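Local coordinates for protein probable ribosomal RNA small subunit methyltransferase (PDB 3DMH) that methylates the N2 amine of a specific guanine in 16S ribosomal RNA, using S-adenosylmethionine as the methyl donor, at residues 107-112 and 146-151. Numbering follows the deposited sequence.
Sequences LALPAG and ERYFKE. With SO4 (sulfate ion), chain C.
The phenol ring of Y148 meets L109 and A111 obliquely, while a water lies at its hydroxyl edge, in the ring plane. L109 does most of the touching: its CD2 comes to 3.8 Å from Y148 CB and its CD1 to 4.0 Å from the same atom, so both methyls of the leucine rest against the tyrosine CB and the near end of its ring, CG and CD2. Further out, A111 CB makes a looser apolar contact, 4.5 Å from Y148 CE2. With CG anti to the carbonyl carbon (chi1 -64°), Y148 sends its ring from helix 145-156 along the 109-111 turn. No direct hydrogen bond joins the segments. Instead the water bridges them, donating a hydrogen bond to A111 O (2.8 Å) and lying 2.7 Å from Y148 OH, which also receives a weak, bent bond from R147 NH2 (3.1 Å, 121°). V118 of helix 115-128 packs against both L109 and Y148. Behind the turn, where P110 centres an inverse gamma turn, G112 N donates to O3 of a sulfate (2.9 Å, 156°), probably from the crystallisation liquor, that R113 also binds. Away from the cofactor and guanosine sites, the contact joins the turn that follows strand 102-108 to the helix after the neighbouring parallel strand 133-140, in the N-terminal Rossmann-like methyltransferase fold, whose 3-2-1-4-5-7-6 sheet order recurs in the cofactor-binding half.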
ATOM      1  N   LEU A 107       8.872  -6.127 -14.189  1.00 18.27           N
ATOM      2  CA  LEU A 107       7.627  -6.150 -13.413  1.00 18.36           C
ATOM      3  C   LEU A 107       7.518  -7.441 -12.614  1.00 18.56           C
ATOM      4  O   LEU A 107       7.249  -8.529 -13.170  1.00 19.51           O
ATOM      5  CB  LEU A 107       6.400  -5.972 -14.327  1.00 18.74           C
ATOM      6  CG  LEU A 107       5.017  -6.121 -13.692  1.00 18.81           C
ATOM      7  CD1 LEU A 107       4.804  -5.028 -12.643  1.00 18.60           C
ATOM      8  CD2 LEU A 107       3.979  -6.009 -14.765  1.00 20.47           C
ATOM      9  N   ALA A 108       7.796  -7.331 -11.311  1.00 18.38           N
ATOM     10  CA  ALA A 108       7.357  -8.346 -10.361  1.00 18.65           C
ATOM     11  C   ALA A 108       5.833  -8.194 -10.244  1.00 18.88           C
ATOM     12  O   ALA A 108       5.334  -7.125  -9.879  1.00 20.15           O
ATOM     13  CB  ALA A 108       8.037  -8.133  -9.000  1.00 20.11           C
ATOM     14  N   LEU A 109       5.098  -9.239 -10.598  1.00 19.17           N
ATOM     15  CA  LEU A 109       3.636  -9.168 -10.585  1.00 19.01           C
ATOM     16  C   LEU A 109       3.087  -8.799  -9.214  1.00 19.46           C
ATOM     17  O   LEU A 109       3.347  -9.507  -8.235  1.00 19.28           O
ATOM     18  CB  LEU A 109       3.048 -10.507 -11.003  1.00 19.45           C
ATOM     19  CG  LEU A 109       3.187 -10.725 -12.503  1.00 18.87           C
ATOM     20  CD1 LEU A 109       3.119 -12.234 -12.833  1.00 20.25           C
ATOM     21  CD2 LEU A 109       2.111  -9.968 -13.230  1.00 20.64           C
ATOM     22  N   PRO A 110       2.338  -7.680  -9.142  1.00 19.27           N
ATOM     23  CA  PRO A 110       1.744  -7.254  -7.868  1.00 19.45           C
ATOM     24  C   PRO A 110       0.453  -8.033  -7.582  1.00 19.94           C
ATOM     25  O   PRO A 110      -0.622  -7.439  -7.432  1.00 19.94           O
ATOM     26  CB  PRO A 110       1.472  -5.759  -8.099  1.00 19.45           C
ATOM     27  CG  PRO A 110       1.182  -5.663  -9.581  1.00 19.12           C
ATOM     28  CD  PRO A 110       2.053  -6.724 -10.240  1.00 20.35           C
ATOM     29  N   ALA A 111       0.575  -9.358  -7.501  1.00 20.36           N
ATOM     30  CA  ALA A 111      -0.599 -10.242  -7.469  1.00 20.48           C
ATOM     31  C   ALA A 111      -1.484  -9.985  -6.255  1.00 20.78           C
ATOM     32  O   ALA A 111      -2.712 -10.157  -6.323  1.00 21.76           O
ATOM     33  CB  ALA A 111      -0.155 -11.695  -7.510  1.00 21.43           C
ATOM     34  N   GLY A 112      -0.858  -9.588  -5.150  1.00 20.94           N
ATOM     35  CA  GLY A 112      -1.597  -9.352  -3.905  1.00 21.30           C
ATOM     36  C   GLY A 112      -2.571  -8.190  -3.985  1.00 22.39           C
ATOM     37  O   GLY A 112      -3.517  -8.121  -3.191  1.00 23.27           O
ATOM     38  N   GLU A 146       0.659 -17.985 -14.403  1.00 23.17           N
ATOM     39  CA  GLU A 146       0.347 -18.521 -15.724  1.00 23.46           C
ATOM     40  C   GLU A 146      -0.699 -17.668 -16.435  1.00 23.15           C
ATOM     41  O   GLU A 146      -0.545 -17.369 -17.618  1.00 22.90           O
ATOM     42  CB  GLU A 146      -0.026 -20.006 -15.679  1.00 24.36           C
ATOM     43  CG  GLU A 146       1.172 -20.931 -15.382  1.00 27.07           C
ATOM     44  CD  GLU A 146       2.371 -20.773 -16.346  1.00 30.85           C
ATOM     45  OE1 GLU A 146       2.198 -20.339 -17.514  1.00 33.52           O
ATOM     46  OE2 GLU A 146       3.504 -21.104 -15.926  1.00 31.63           O
ATOM     47  N   ARG A 147      -1.724 -17.240 -15.696  1.00 23.12           N
ATOM     48  CA  ARG A 147      -2.764 -16.363 -16.240  1.00 23.40           C
ATOM     49  C   ARG A 147      -2.198 -15.014 -16.698  1.00 22.31           C
ATOM     50  O   ARG A 147      -2.513 -14.545 -17.801  1.00 22.15           O
ATOM     51  CB  ARG A 147      -3.932 -16.212 -15.242  1.00 23.49           C
ATOM     52  CG  ARG A 147      -4.797 -14.944 -15.379  1.00 26.12           C
ATOM     53  CD  ARG A 147      -6.060 -14.999 -14.489  1.00 24.98           C
ATOM     54  NE  ARG A 147      -5.981 -14.245 -13.240  1.00 30.63           N
ATOM     55  CZ  ARG A 147      -5.625 -14.769 -12.071  1.00 29.52           C
ATOM     56  NH1 ARG A 147      -5.282 -16.051 -11.994  1.00 32.14           N
ATOM     57  NH2 ARG A 147      -5.606 -14.021 -10.989  1.00 29.55           N
ATOM     58  N   TYR A 148      -1.343 -14.413 -15.867  1.00 21.66           N
ATOM     59  CA  TYR A 148      -0.801 -13.100 -16.181  1.00 20.58           C
ATOM     60  C   TYR A 148       0.229 -13.158 -17.304  1.00 20.09           C
ATOM     61  O   TYR A 148       0.277 -12.258 -18.146  1.00 20.60           O
ATOM     62  CB  TYR A 148      -0.234 -12.440 -14.924  1.00 19.94           C
ATOM     63  CG  TYR A 148      -1.284 -12.152 -13.863  1.00 20.39           C
ATOM     64  CD1 TYR A 148      -2.483 -11.504 -14.189  1.00 21.12           C
ATOM     65  CD2 TYR A 148      -1.060 -12.494 -12.524  1.00 20.80           C
ATOM     66  CE1 TYR A 148      -3.445 -11.212 -13.193  1.00 20.15           C
ATOM     67  CE2 TYR A 148      -2.009 -12.210 -11.528  1.00 21.40           C
ATOM     68  CZ  TYR A 148      -3.197 -11.566 -11.874  1.00 21.27           C
ATOM     69  OH  TYR A 148      -4.137 -11.276 -10.891  1.00 21.70           O
ATOM     70  N   PHE A 149       1.026 -14.226 -17.319  1.00 20.26           N
ATOM     71  CA  PHE A 149       2.003 -14.467 -18.389  1.00 20.97           C
ATOM     72  C   PHE A 149       1.301 -14.687 -19.731  1.00 20.92           C
ATOM     73  O   PHE A 149       1.757 -14.192 -20.762  1.00 21.63           O
ATOM     74  CB  PHE A 149       2.887 -15.666 -18.026  1.00 21.03           C
ATOM     75  CG  PHE A 149       3.938 -16.007 -19.059  1.00 20.93           C
ATOM     76  CD1 PHE A 149       4.565 -15.015 -19.816  1.00 21.64           C
ATOM     77  CD2 PHE A 149       4.316 -17.333 -19.244  1.00 22.46           C
ATOM     78  CE1 PHE A 149       5.539 -15.340 -20.763  1.00 22.06           C
ATOM     79  CE2 PHE A 149       5.300 -17.675 -20.182  1.00 22.45           C
ATOM     80  CZ  PHE A 149       5.911 -16.675 -20.946  1.00 22.18           C
ATOM     81  N   LYS A 150       0.189 -15.419 -19.716  1.00 21.29           N
ATOM     82  CA  LYS A 150      -0.627 -15.607 -20.923  1.00 21.55           C
ATOM     83  C   LYS A 150      -1.150 -14.264 -21.450  1.00 21.29           C
ATOM     84  O   LYS A 150      -1.125 -14.012 -22.661  1.00 22.18           O
ATOM     85  CB  LYS A 150      -1.783 -16.570 -20.637  1.00 21.72           C
ATOM     86  CG  LYS A 150      -2.625 -16.921 -21.859  1.00 23.21           C
ATOM     87  CD  LYS A 150      -3.561 -18.079 -21.574  1.00 26.33           C
ATOM     88  CE  LYS A 150      -4.358 -18.434 -22.814  1.00 27.77           C
ATOM     89  NZ  LYS A 150      -4.944 -19.799 -22.730  1.00 28.74           N
ATOM     90  N   GLU A 151      -1.600 -13.404 -20.530  1.00 21.34           N
ATOM     91  CA  GLU A 151      -2.074 -12.070 -20.890  1.00 21.70           C
ATOM     92  C   GLU A 151      -0.932 -11.186 -21.418  1.00 21.39           C
ATOM     93  O   GLU A 151      -1.106 -10.467 -22.412  1.00 21.08           O
ATOM     94  CB  GLU A 151      -2.825 -11.423 -19.712  1.00 22.22           C
ATOM     95  CG  GLU A 151      -3.357  -9.986 -19.946  1.00 24.47           C
ATOM     96  CD  GLU A 151      -4.355  -9.854 -21.107  1.00 27.08           C
ATOM     97  OE1 GLU A 151      -4.916 -10.871 -21.577  1.00 30.03           O
ATOM     98  OE2 GLU A 151      -4.576  -8.709 -21.559  1.00 28.51           O
TER
HETATM   99  S   SO4 C 383       2.027  -7.286  -4.049  1.00 31.63           S
HETATM  100  O1  SO4 C 383       3.159  -6.632  -4.728  1.00 30.82           O
HETATM  101  O2  SO4 C 383       0.781  -6.563  -4.268  1.00 32.58           O
HETATM  102  O3  SO4 C 383       1.858  -8.644  -4.602  1.00 30.80           O
HETATM  103  O4  SO4 C 383       2.339  -7.363  -2.625  1.00 33.05           O
HETATM  104  O   HOH W   1      -3.775 -11.829  -8.300  1.00 27.97           O